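Local coordinates for protein beta-lactamase (Klebsiella pneumoniae, PDB 6KBY) that probably hydrolyses beta-lactam antibiotics as a class C enzyme, and is captured here with adenosine monophosphate covalently attached in its active-site pocket, at residues G70-T75 / A330-V335; R154-I159 / I319-S324; L238-A243 / L277-L282. All blocks are in the same frame, centred on the assembly; numbering follows the deposited sequence.

Contact 1: residues G70-T75 / A330-V335; sequences GSLSKT and AYIAFV. With AMP (adenosine monophosphate), chain B.
L72 crosses I332 obliquely and touches it with one branch. Its CD1 methyl lies 3.7 Å from I332 CD1, at the far end of the isoleucine chain, and L72 CD1 also comes within 3.9 Å of A330 CB. A330 and I332 both turn their side chains toward the helix, whereas Y331 between them points away to pack on helix 352-364. The first torsion of L72 (chi1 -63°) sets CG anti to the carbonyl carbon, sending the branched end out from the helix start to the strand. I332 extends CG1 and CD1 to meet it, while its CG2 lies in the ring plane at the edge of F334. The contact is wholly apolar and buried.

The rest of segment 70-75 is largely polar. S71 OG is bonded covalently to AMP P, and S71 N donates to AMP O1P at 2.8 Å with a bent N-H...O angle of 138°. K74 is in the next turn, and its NZ donates to S71 OG at 2.8 Å, with N158 and the carbonyl of A227 as further partners. Two hydroxyls tie the turn to its own backbone: S73 OG donates to G70 O (2.6 Å), and T75 OG1 donates to L72 O (2.8 Å) in the carbonyl plane; L72 O also accepts from T75 N. S71 and K74, one turn apart at the start of a helix, fit the SxxK motif of class C serine beta-lactamases, and L72 between them packs that turn against the central sheet.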
loop_
_atom_site.group_PDB
_atom_site.type_symbol
_atom_site.label_atom_id
_atom_site.label_comp_id
_atom_site.label_asym_id
_atom_site.label_seq_id
_atom_site.Cartn_x
_atom_site.Cartn_y
_atom_site.Cartn_z
ATOM N N GLY A 70 4.357 5.455 2.799
ATOM C CA GLY A 70 4.185 4.638 3.985
ATOM C C GLY A 70 3.681 3.249 3.649
ATOM O O GLY A 70 4.273 2.573 2.811
ATOM N N SER A 71 2.544 2.831 4.216
ATOM C CA SER A 71 2.078 1.449 4.060
ATOM C C SER A 71 1.562 1.079 2.679
ATOM O O SER A 71 1.282 -0.108 2.468
ATOM C CB SER A 71 1.013 1.113 5.087
ATOM O OG SER A 71 1.585 1.167 6.372
ATOM N N LEU A 72 1.418 2.007 1.730
ATOM C CA LEU A 72 1.244 1.515 0.370
ATOM C C LEU A 72 2.387 0.584 0.025
ATOM O O LEU A 72 2.214 -0.336 -0.779
ATOM C CB LEU A 72 1.159 2.651 -0.645
ATOM C CG LEU A 72 -0.019 3.607 -0.486
ATOM C CD1 LEU A 72 -0.151 4.498 -1.707
ATOM C CD2 LEU A 72 -1.283 2.820 -0.243
ATOM N N SER A 73 3.540 0.779 0.684
ATOM C CA SER A 73 4.701 -0.069 0.463
ATOM C C SER A 73 4.407 -1.534 0.755
ATOM O O SER A 73 5.027 -2.412 0.151
ATOM C CB SER A 73 5.852 0.403 1.348
ATOM O OG SER A 73 6.139 1.779 1.147
ATOM N N LYS A 74 3.487 -1.815 1.682
ATOM C CA LYS A 74 3.188 -3.204 2.010
ATOM C C LYS A 74 2.656 -3.957 0.801
ATOM O O LYS A 74 2.870 -5.172 0.679
ATOM C CB LYS A 74 2.175 -3.278 3.152
ATOM C CG LYS A 74 2.648 -2.640 4.450
ATOM C CD LYS A 74 1.743 -3.015 5.617
ATOM C CE LYS A 74 2.383 -2.689 6.958
ATOM N NZ LYS A 74 2.751 -1.249 7.049
ATOM N N THR A 75 1.944 -3.265 -0.096
ATOM C CA THR A 75 1.415 -3.950 -1.270
ATOM C C THR A 75 2.527 -4.353 -2.228
ATOM O O THR A 75 2.357 -5.306 -2.993
ATOM C CB THR A 75 0.356 -3.111 -2.004
ATOM O OG1 THR A 75 0.959 -1.964 -2.627
ATOM C CG2 THR A 75 -0.763 -2.672 -1.074
ATOM N N ALA A 330 -1.379 9.051 2.310
ATOM C CA ALA A 330 -1.642 8.517 0.984
ATOM C C ALA A 330 -2.822 7.552 1.021
ATOM O O ALA A 330 -3.146 6.965 2.057
ATOM C CB ALA A 330 -0.403 7.791 0.443
ATOM N N TYR A 331 -3.435 7.354 -0.143
ATOM C CA TYR A 331 -4.524 6.394 -0.267
ATOM C C TYR A 331 -4.640 5.962 -1.718
ATOM O O TYR A 331 -4.489 6.790 -2.621
ATOM C CB TYR A 331 -5.847 7.011 0.204
ATOM C CG TYR A 331 -7.048 6.082 0.168
ATOM C CD1 TYR A 331 -7.081 4.926 0.944
ATOM C CD2 TYR A 331 -8.165 6.379 -0.610
ATOM C CE1 TYR A 331 -8.185 4.082 0.937
ATOM C CE2 TYR A 331 -9.263 5.537 -0.626
ATOM C CZ TYR A 331 -9.273 4.396 0.152
ATOM O OH TYR A 331 -10.386 3.584 0.122
ATOM N N ILE A 332 -4.918 4.675 -1.928
ATOM C CA ILE A 332 -5.252 4.125 -3.236
ATOM C C ILE A 332 -6.557 3.363 -3.115
ATOM O O ILE A 332 -6.737 2.584 -2.170
ATOM C CB ILE A 332 -4.172 3.143 -3.735
ATOM C CG1 ILE A 332 -2.932 3.909 -4.163
ATOM C CG2 ILE A 332 -4.725 2.239 -4.868
ATOM C CD1 ILE A 332 -1.813 3.049 -4.689
ATOM N N ALA A 333 -7.438 3.540 -4.098
ATOM C CA ALA A 333 -8.610 2.683 -4.232
ATOM C C ALA A 333 -8.881 2.430 -5.706
ATOM O O ALA A 333 -8.674 3.314 -6.543
ATOM C CB ALA A 333 -9.852 3.312 -3.590
ATOM N N PHE A 334 -9.358 1.228 -6.024
ATOM C CA PHE A 334 -9.738 0.932 -7.396
ATOM C C PHE A 334 -10.824 -0.132 -7.422
ATOM O O PHE A 334 -10.919 -0.969 -6.518
ATOM C CB PHE A 334 -8.533 0.583 -8.286
ATOM C CG PHE A 334 -7.732 -0.623 -7.839
ATOM C CD1 PHE A 334 -6.764 -0.519 -6.849
ATOM C CD2 PHE A 334 -7.920 -1.856 -8.444
ATOM C CE1 PHE A 334 -6.017 -1.623 -6.468
ATOM C CE2 PHE A 334 -7.177 -2.962 -8.068
ATOM C CZ PHE A 334 -6.228 -2.845 -7.077
ATOM N N VAL A 335 -11.640 -0.076 -8.464
ATOM C CA VAL A 335 -12.738 -1.008 -8.678
ATOM C C VAL A 335 -12.533 -1.652 -10.039
ATOM O O VAL A 335 -12.830 -1.050 -11.072
ATOM C CB VAL A 335 -14.099 -0.290 -8.609
ATOM C CG1 VAL A 335 -15.229 -1.274 -8.858
ATOM C CG2 VAL A 335 -14.282 0.421 -7.273
HETATM P P AMP B . 1.120 2.307 7.326
HETATM O O1P AMP B . 1.291 3.619 6.627
HETATM O O2P AMP B . -0.250 1.928 7.821
HETATM O "O5'" AMP B . 2.180 2.176 8.502
HETATM C "C5'" AMP B . 3.546 2.493 8.275
HETATM C "C4'" AMP B . 3.945 3.771 8.967
HETATM O "O4'" AMP B . 3.952 3.572 10.406
HETATM C "C3'" AMP B . 5.348 4.270 8.649
HETATM O "O3'" AMP B . 5.415 5.005 7.441
HETATM C "C2'" AMP B . 5.712 5.074 9.888
HETATM O "O2'" AMP B . 5.084 6.349 9.865
HETATM C "C1'" AMP B . 5.059 4.233 10.983
HETATM N N9 AMP B . 5.981 3.208 11.506
HETATM C C8 AMP B . 5.858 1.873 11.333
HETATM N N7 AMP B . 6.872 1.204 11.944
HETATM C C5 AMP B . 7.667 2.129 12.519
HETATM C C6 AMP B . 8.909 2.107 13.320
HETATM N N6 AMP B . 9.516 0.937 13.628
HETATM N N1 AMP B . 9.419 3.294 13.727
HETATM C C2 AMP B . 8.824 4.465 13.422
HETATM N N3 AMP B . 7.691 4.557 12.698
HETATM C C4 AMP B . 7.076 3.445 12.228
#

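Contact 2: residues R154-I159 / I319-S324; sequences RVYSNI and INKTGS. With AMP (adenosine monophosphate), chain B.
A single polar bond joins these segments: K321 NZ donates to Y156 OH at 2.8 Å, although the nearest CA atoms, those of Y156 and T322, are 12.1 Å apart. The two long side chains come from opposite directions to span that gap. Y156 holds its CG anti to the backbone N (chi1 -174°) and reaches out with the phenol, while K321 is kinked at its second and fourth torsions, which brings its amine to the tyrosine oxygen. NZ approaches the ring obliquely.

The same amine donates to T322 O at 2.8 Å, tilted 17° from the carbonyl plane, so the lysine end is held from its own strand as well. Beyond the phenol lies the phosphate: Y156 OH is 2.9 Å from AMP O2P, a probable hydrogen bond whose proton is not settled. S324 N donates to AMP O1P at 2.7 Å in a fairly straight bond (164°). Together with S71 N, which binds the same oxygen, it occupies the place of the oxyanion hole as in other class C enzymes. AMP O3' donates to S324 O at 2.6 Å, and N158 ND2 lies 3.2 Å from AMP C8 of the adenine.

The strand that carries K321 runs between strands 280-283 and 328-335, and helix 72-86 packs on the lysine through L72 and T75. Y156 sits just before helix 158-171, its ring meeting that of H119. R154, two residues earlier, forms a salt bridge with E280 on strand 280-283, the neighbour of K321's strand.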
loop_
_atom_site.group_PDB
_atom_site.type_symbol
_atom_site.label_atom_id
_atom_site.label_comp_id
_atom_site.label_asym_id
_atom_site.label_seq_id
_atom_site.Cartn_x
_atom_site.Cartn_y
_atom_site.Cartn_z
ATOM N N ARG A 154 -6.578 -10.948 13.442
ATOM C CA ARG A 154 -5.881 -10.005 12.585
ATOM C C ARG A 154 -5.309 -8.889 13.447
ATOM O O ARG A 154 -6.053 -8.213 14.168
ATOM C CB ARG A 154 -6.832 -9.426 11.543
ATOM C CG ARG A 154 -6.147 -8.490 10.554
ATOM C CD ARG A 154 -7.163 -7.846 9.617
ATOM N NE ARG A 154 -6.567 -7.005 8.580
ATOM C CZ ARG A 154 -6.280 -5.712 8.718
ATOM N NH1 ARG A 154 -6.510 -5.088 9.866
ATOM N NH2 ARG A 154 -5.752 -5.038 7.701
ATOM N N VAL A 155 -3.997 -8.705 13.363
ATOM C CA VAL A 155 -3.284 -7.602 13.987
ATOM C C VAL A 155 -2.419 -7.011 12.883
ATOM O O VAL A 155 -1.430 -7.620 12.469
ATOM C CB VAL A 155 -2.423 -8.052 15.177
ATOM C CG1 VAL A 155 -1.629 -6.880 15.723
ATOM C CG2 VAL A 155 -3.295 -8.686 16.263
ATOM N N TYR A 156 -2.814 -5.856 12.372
ATOM C CA TYR A 156 -2.032 -5.190 11.338
ATOM C C TYR A 156 -0.600 -5.014 11.838
ATOM O O TYR A 156 -0.380 -4.568 12.970
ATOM C CB TYR A 156 -2.695 -3.841 11.065
ATOM C CG TYR A 156 -2.118 -3.051 9.929
ATOM C CD1 TYR A 156 -2.452 -3.333 8.616
ATOM C CD2 TYR A 156 -1.294 -1.966 10.175
ATOM C CE1 TYR A 156 -1.943 -2.583 7.576
ATOM C CE2 TYR A 156 -0.776 -1.212 9.137
ATOM C CZ TYR A 156 -1.101 -1.538 7.838
ATOM O OH TYR A 156 -0.603 -0.795 6.789
ATOM N N SER A 157 0.383 -5.396 11.020
ATOM C CA SER A 157 1.745 -5.523 11.536
ATOM C C SER A 157 2.799 -5.096 10.529
ATOM O O SER A 157 2.908 -5.685 9.446
ATOM C CB SER A 157 2.024 -6.957 11.984
ATOM O OG SER A 157 3.365 -7.084 12.444
ATOM N N ASN A 158 3.626 -4.125 10.927
ATOM C CA ASN A 158 4.817 -3.822 10.142
ATOM C C ASN A 158 5.822 -4.963 10.191
ATOM O O ASN A 158 6.535 -5.204 9.210
ATOM C CB ASN A 158 5.455 -2.529 10.637
ATOM C CG ASN A 158 4.560 -1.344 10.393
ATOM O OD1 ASN A 158 4.299 -0.995 9.253
ATOM N ND2 ASN A 158 3.999 -0.782 11.459
ATOM N N ILE A 159 5.905 -5.664 11.322
ATOM C CA ILE A 159 6.886 -6.736 11.464
ATOM C C ILE A 159 6.543 -7.895 10.543
ATOM O O ILE A 159 7.402 -8.411 9.820
ATOM C CB ILE A 159 6.985 -7.212 12.925
ATOM C CG1 ILE A 159 7.129 -6.046 13.905
ATOM C CG2 ILE A 159 8.145 -8.194 13.067
ATOM C CD1 ILE A 159 7.158 -6.489 15.371
ATOM N N ILE A 319 -11.047 -2.334 -3.976
ATOM C CA ILE A 319 -9.748 -2.727 -3.438
ATOM C C ILE A 319 -9.020 -1.462 -3.017
ATOM O O ILE A 319 -9.034 -0.458 -3.742
ATOM C CB ILE A 319 -8.939 -3.507 -4.494
ATOM C CG1 ILE A 319 -9.754 -4.687 -5.032
ATOM C CG2 ILE A 319 -7.606 -3.967 -3.903
ATOM C CD1 ILE A 319 -9.038 -5.498 -6.097
ATOM N N ASN A 320 -8.396 -1.485 -1.839
ATOM C CA ASN A 320 -7.821 -0.244 -1.338
ATOM C C ASN A 320 -6.682 -0.490 -0.363
ATOM O O ASN A 320 -6.510 -1.594 0.167
ATOM C CB ASN A 320 -8.886 0.725 -0.787
ATOM C CG ASN A 320 -9.503 0.330 0.575
ATOM O OD1 ASN A 320 -10.224 1.156 1.141
ATOM N ND2 ASN A 320 -9.255 -0.877 1.087
ATOM N N LYS A 321 -5.903 0.571 -0.139
ATOM C CA LYS A 321 -4.875 0.560 0.891
ATOM C C LYS A 321 -4.543 1.992 1.285
ATOM O O LYS A 321 -4.355 2.855 0.423
ATOM C CB LYS A 321 -3.604 -0.142 0.403
ATOM C CG LYS A 321 -2.548 -0.324 1.500
ATOM C CD LYS A 321 -2.941 -1.398 2.519
ATOM C CE LYS A 321 -2.016 -1.406 3.731
ATOM N NZ LYS A 321 -2.284 -0.267 4.644
ATOM N N THR A 322 -4.454 2.232 2.591
ATOM C CA THR A 322 -3.957 3.483 3.139
ATOM C C THR A 322 -2.454 3.397 3.390
ATOM O O THR A 322 -1.886 2.318 3.591
ATOM C CB THR A 322 -4.648 3.791 4.468
ATOM O OG1 THR A 322 -4.534 2.652 5.326
ATOM C CG2 THR A 322 -6.125 4.144 4.267
ATOM N N GLY A 323 -1.818 4.564 3.425
ATOM C CA GLY A 323 -0.433 4.623 3.847
ATOM C C GLY A 323 -0.086 5.975 4.426
ATOM O O GLY A 323 -0.563 7.004 3.935
ATOM N N SER A 324 0.745 5.990 5.466
ATOM C CA SER A 324 1.135 7.250 6.082
ATOM C C SER A 324 2.560 7.146 6.594
ATOM O O SER A 324 3.068 6.056 6.847
ATOM C CB SER A 324 0.240 7.621 7.273
ATOM O OG SER A 324 -1.136 7.452 6.975
HETATM P P AMP B . 1.120 2.307 7.326
HETATM O O1P AMP B . 1.291 3.619 6.627
HETATM O O2P AMP B . -0.250 1.928 7.821
HETATM O "O5'" AMP B . 2.180 2.176 8.502
HETATM C "C5'" AMP B . 3.546 2.493 8.275
HETATM C "C4'" AMP B . 3.945 3.771 8.967
HETATM O "O4'" AMP B . 3.952 3.572 10.406
HETATM C "C3'" AMP B . 5.348 4.270 8.649
HETATM O "O3'" AMP B . 5.415 5.005 7.441
HETATM C "C2'" AMP B . 5.712 5.074 9.888
HETATM O "O2'" AMP B . 5.084 6.349 9.865
HETATM C "C1'" AMP B . 5.059 4.233 10.983
HETATM N N9 AMP B . 5.981 3.208 11.506
HETATM C C8 AMP B . 5.858 1.873 11.333
HETATM N N7 AMP B . 6.872 1.204 11.944
HETATM C C5 AMP B . 7.667 2.129 12.519
HETATM C C6 AMP B . 8.909 2.107 13.320
HETATM N N6 AMP B . 9.516 0.937 13.628
HETATM N N1 AMP B . 9.419 3.294 13.727
HETATM C C2 AMP B . 8.824 4.465 13.422
HETATM N N3 AMP B . 7.691 4.557 12.698
HETATM C C4 AMP B . 7.076 3.445 12.228
#

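Contact 3: residues L238-A243 / L277-L282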
loop_
_atom_site.group_PDB
_atom_site.type_symbol
_atom_site.label_atom_id
_atom_site.label_comp_id
_atom_site.label_asym_id
_atom_site.label_seq_id
_atom_site.Cartn_x
_atom_site.Cartn_y
_atom_site.Cartn_z
ATOM N N LEU A 238 -0.437 5.505 -10.389
ATOM C CA LEU A 238 -1.570 5.260 -11.273
ATOM C C LEU A 238 -1.257 4.133 -12.249
ATOM O O LEU A 238 -2.131 3.317 -12.566
ATOM C CB LEU A 238 -1.985 6.532 -12.006
ATOM C CG LEU A 238 -3.369 6.467 -12.666
ATOM C CD1 LEU A 238 -4.472 6.335 -11.618
ATOM C CD2 LEU A 238 -3.604 7.679 -13.552
ATOM N N ARG A 239 -0.013 4.061 -12.726
ATOM C CA ARG A 239 0.386 2.927 -13.556
ATOM C C ARG A 239 0.248 1.615 -12.787
ATOM O O ARG A 239 -0.240 0.615 -13.322
ATOM C CB ARG A 239 1.818 3.123 -14.050
ATOM C CG ARG A 239 2.279 2.026 -14.981
ATOM C CD ARG A 239 3.642 2.288 -15.609
ATOM N NE ARG A 239 4.078 1.097 -16.327
ATOM C CZ ARG A 239 3.755 0.826 -17.587
ATOM N NH1 ARG A 239 3.009 1.674 -18.287
ATOM N NH2 ARG A 239 4.178 -0.299 -18.151
ATOM N N TYR A 240 0.653 1.616 -11.517
ATOM C CA TYR A 240 0.510 0.439 -10.659
ATOM C C TYR A 240 -0.952 0.039 -10.530
ATOM O O TYR A 240 -1.287 -1.154 -10.572
ATOM C CB TYR A 240 1.083 0.791 -9.294
ATOM C CG TYR A 240 1.172 -0.266 -8.216
ATOM C CD1 TYR A 240 1.852 -1.464 -8.415
ATOM C CD2 TYR A 240 0.668 -0.002 -6.951
ATOM C CE1 TYR A 240 1.993 -2.385 -7.388
ATOM C CE2 TYR A 240 0.803 -0.905 -5.925
ATOM C CZ TYR A 240 1.466 -2.097 -6.148
ATOM O OH TYR A 240 1.639 -3.004 -5.125
ATOM N N VAL A 241 -1.836 1.023 -10.369
ATOM C CA VAL A 241 -3.268 0.740 -10.294
ATOM C C VAL A 241 -3.768 0.143 -11.607
ATOM O O VAL A 241 -4.495 -0.858 -11.617
ATOM C CB VAL A 241 -4.032 2.016 -9.895
ATOM C CG1 VAL A 241 -5.532 1.847 -10.105
ATOM C CG2 VAL A 241 -3.721 2.381 -8.447
ATOM N N GLN A 242 -3.381 0.743 -12.738
ATOM C CA GLN A 242 -3.782 0.196 -14.031
ATOM C C GLN A 242 -3.262 -1.221 -14.225
ATOM O O GLN A 242 -3.969 -2.080 -14.767
ATOM C CB GLN A 242 -3.299 1.101 -15.165
ATOM C CG GLN A 242 -4.015 2.427 -15.246
ATOM C CD GLN A 242 -4.011 2.961 -16.658
ATOM O OE1 GLN A 242 -3.000 3.482 -17.130
ATOM N NE2 GLN A 242 -5.130 2.805 -17.356
ATOM N N ALA A 243 -2.015 -1.473 -13.827
ATOM C CA ALA A 243 -1.461 -2.819 -13.945
ATOM C C ALA A 243 -2.256 -3.809 -13.101
ATOM O O ALA A 243 -2.497 -4.954 -13.515
ATOM C CB ALA A 243 0.005 -2.805 -13.511
ATOM N N LEU A 277 -3.697 -10.398 -0.027
ATOM C CA LEU A 277 -2.270 -10.365 0.291
ATOM C C LEU A 277 -1.907 -8.886 0.359
ATOM O O LEU A 277 -1.661 -8.221 -0.657
ATOM C CB LEU A 277 -1.445 -11.124 -0.744
ATOM C CG LEU A 277 -0.148 -11.710 -0.176
ATOM C CD1 LEU A 277 -0.431 -12.846 0.803
ATOM C CD2 LEU A 277 0.784 -12.180 -1.285
ATOM N N MET A 278 -1.930 -8.359 1.590
ATOM C CA MET A 278 -1.757 -6.943 1.925
ATOM C C MET A 278 -2.880 -6.021 1.447
ATOM O O MET A 278 -3.358 -5.200 2.236
ATOM C CB MET A 278 -0.364 -6.417 1.562
ATOM C CG MET A 278 0.728 -7.057 2.411
ATOM S SD MET A 278 0.585 -6.572 4.138
ATOM C CE MET A 278 1.297 -8.000 4.958
ATOM N N TRP A 279 -3.318 -6.120 0.187
ATOM C CA TRP A 279 -4.504 -5.376 -0.227
ATOM C C TRP A 279 -5.695 -5.770 0.638
ATOM O O TRP A 279 -5.768 -6.888 1.157
ATOM C CB TRP A 279 -4.847 -5.649 -1.694
ATOM C CG TRP A 279 -3.877 -5.100 -2.672
ATOM C CD1 TRP A 279 -2.987 -5.807 -3.419
ATOM C CD2 TRP A 279 -3.711 -3.725 -3.036
ATOM N NE1 TRP A 279 -2.270 -4.958 -4.224
ATOM C CE2 TRP A 279 -2.698 -3.674 -4.008
ATOM C CE3 TRP A 279 -4.320 -2.530 -2.631
ATOM C CZ2 TRP A 279 -2.279 -2.475 -4.585
ATOM C CZ3 TRP A 279 -3.904 -1.338 -3.208
ATOM C CH2 TRP A 279 -2.889 -1.320 -4.167
ATOM N N GLU A 280 -6.634 -4.837 0.781
ATOM C CA GLU A 280 -7.872 -5.044 1.511
ATOM C C GLU A 280 -9.019 -4.690 0.581
ATOM O O GLU A 280 -8.904 -3.752 -0.215
ATOM C CB GLU A 280 -7.907 -4.136 2.746
ATOM C CG GLU A 280 -6.720 -4.364 3.672
ATOM C CD GLU A 280 -6.473 -3.216 4.637
ATOM O OE1 GLU A 280 -7.308 -2.283 4.699
ATOM O OE2 GLU A 280 -5.430 -3.243 5.329
ATOM N N GLN A 281 -10.130 -5.417 0.672
ATOM C CA GLN A 281 -11.225 -5.152 -0.248
ATOM C C GLN A 281 -12.566 -5.294 0.449
ATOM O O GLN A 281 -12.691 -5.923 1.506
ATOM C CB GLN A 281 -11.172 -6.050 -1.487
ATOM C CG GLN A 281 -11.534 -7.485 -1.200
ATOM C CD GLN A 281 -11.291 -8.397 -2.391
ATOM O OE1 GLN A 281 -10.332 -8.218 -3.138
ATOM N NE2 GLN A 281 -12.160 -9.389 -2.565
ATOM N N LEU A 282 -13.575 -4.705 -0.184
ATOM C CA LEU A 282 -14.959 -4.822 0.233
ATOM C C LEU A 282 -15.813 -5.040 -1.005
ATOM O O LEU A 282 -15.458 -4.567 -2.090
ATOM C CB LEU A 282 -15.442 -3.545 0.932
ATOM C CG LEU A 282 -14.788 -3.208 2.271
ATOM C CD1 LEU A 282 -13.502 -2.409 2.071
ATOM C CD2 LEU A 282 -15.756 -2.439 3.148
HETATM O O HOH W 1 -0.391 -5.145 -6.432
#
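Y240 and W279 make the contact between segment 238-243 of helix 234-244 and the 277-282 segment, with 35 and 44 Å² of their surfaces buried by the opposite segment. Y240 CE2 approaches W279 CZ2 to 3.7 Å, coming in at the edge of the indole near its plane. The rings are inclined at 34° with centroids 6.0 Å apart, an oblique meeting of the two. The side chains run antiparallel alongside one another, so that the phenol end of the tyrosine comes beside the six-membered ring of the tryptophan, and Y240 OH lies 4.0 Å from W279 CZ2. Both CB atoms point toward the opposite segment; chi1 then places each ring, with CG anti to the amide N in Y240 (-175°) and anti to the carbonyl carbon in W279 (-69°).

Further rings surround the pair. Y240 stacks on F76 of helix 72-86, and W279 makes edge-to-face contacts with H264 and F334, so the contact belongs to an aromatic cluster that includes F76 of the helix following S71.

A water bridges the polar ends. It lies at the edge of the indole, in its plane, and accepts from W279 NE1 at 2.9 Å; its bond to Y240 OH is weak at 3.2 Å. The stronger partner of that hydroxyl is T75 OG1. In chemical terms, apolar edge contact and ring packing hold the two segments together, while the buried indole N-H and phenol oxygen each find a partner, one in the water and the other chiefly in T75.

How the contacts relate
Contacts 1 and 2 both touch AMP and have centres about 9 Å apart. K74 NZ and N158 OD1, 2.7 Å apart, connect them at the pocket, and the strands carrying A330 and K321 lie side by side in the sheet. Contact 3 is set back from the ligand, with the side chain of W279 about 12 Å from AMP, yet its centre is about 7 Å from that of contact 1. The T75-Y240 hydroxyl pair links those two (OG1 to OH, 2.8 Å). Contacts 2 and 3, about 13 Å apart by centres, are joined by N320 N with E280 O at 2.8 Å and by the R154-E280 salt bridge (NH2 to OE2, 3.0 Å).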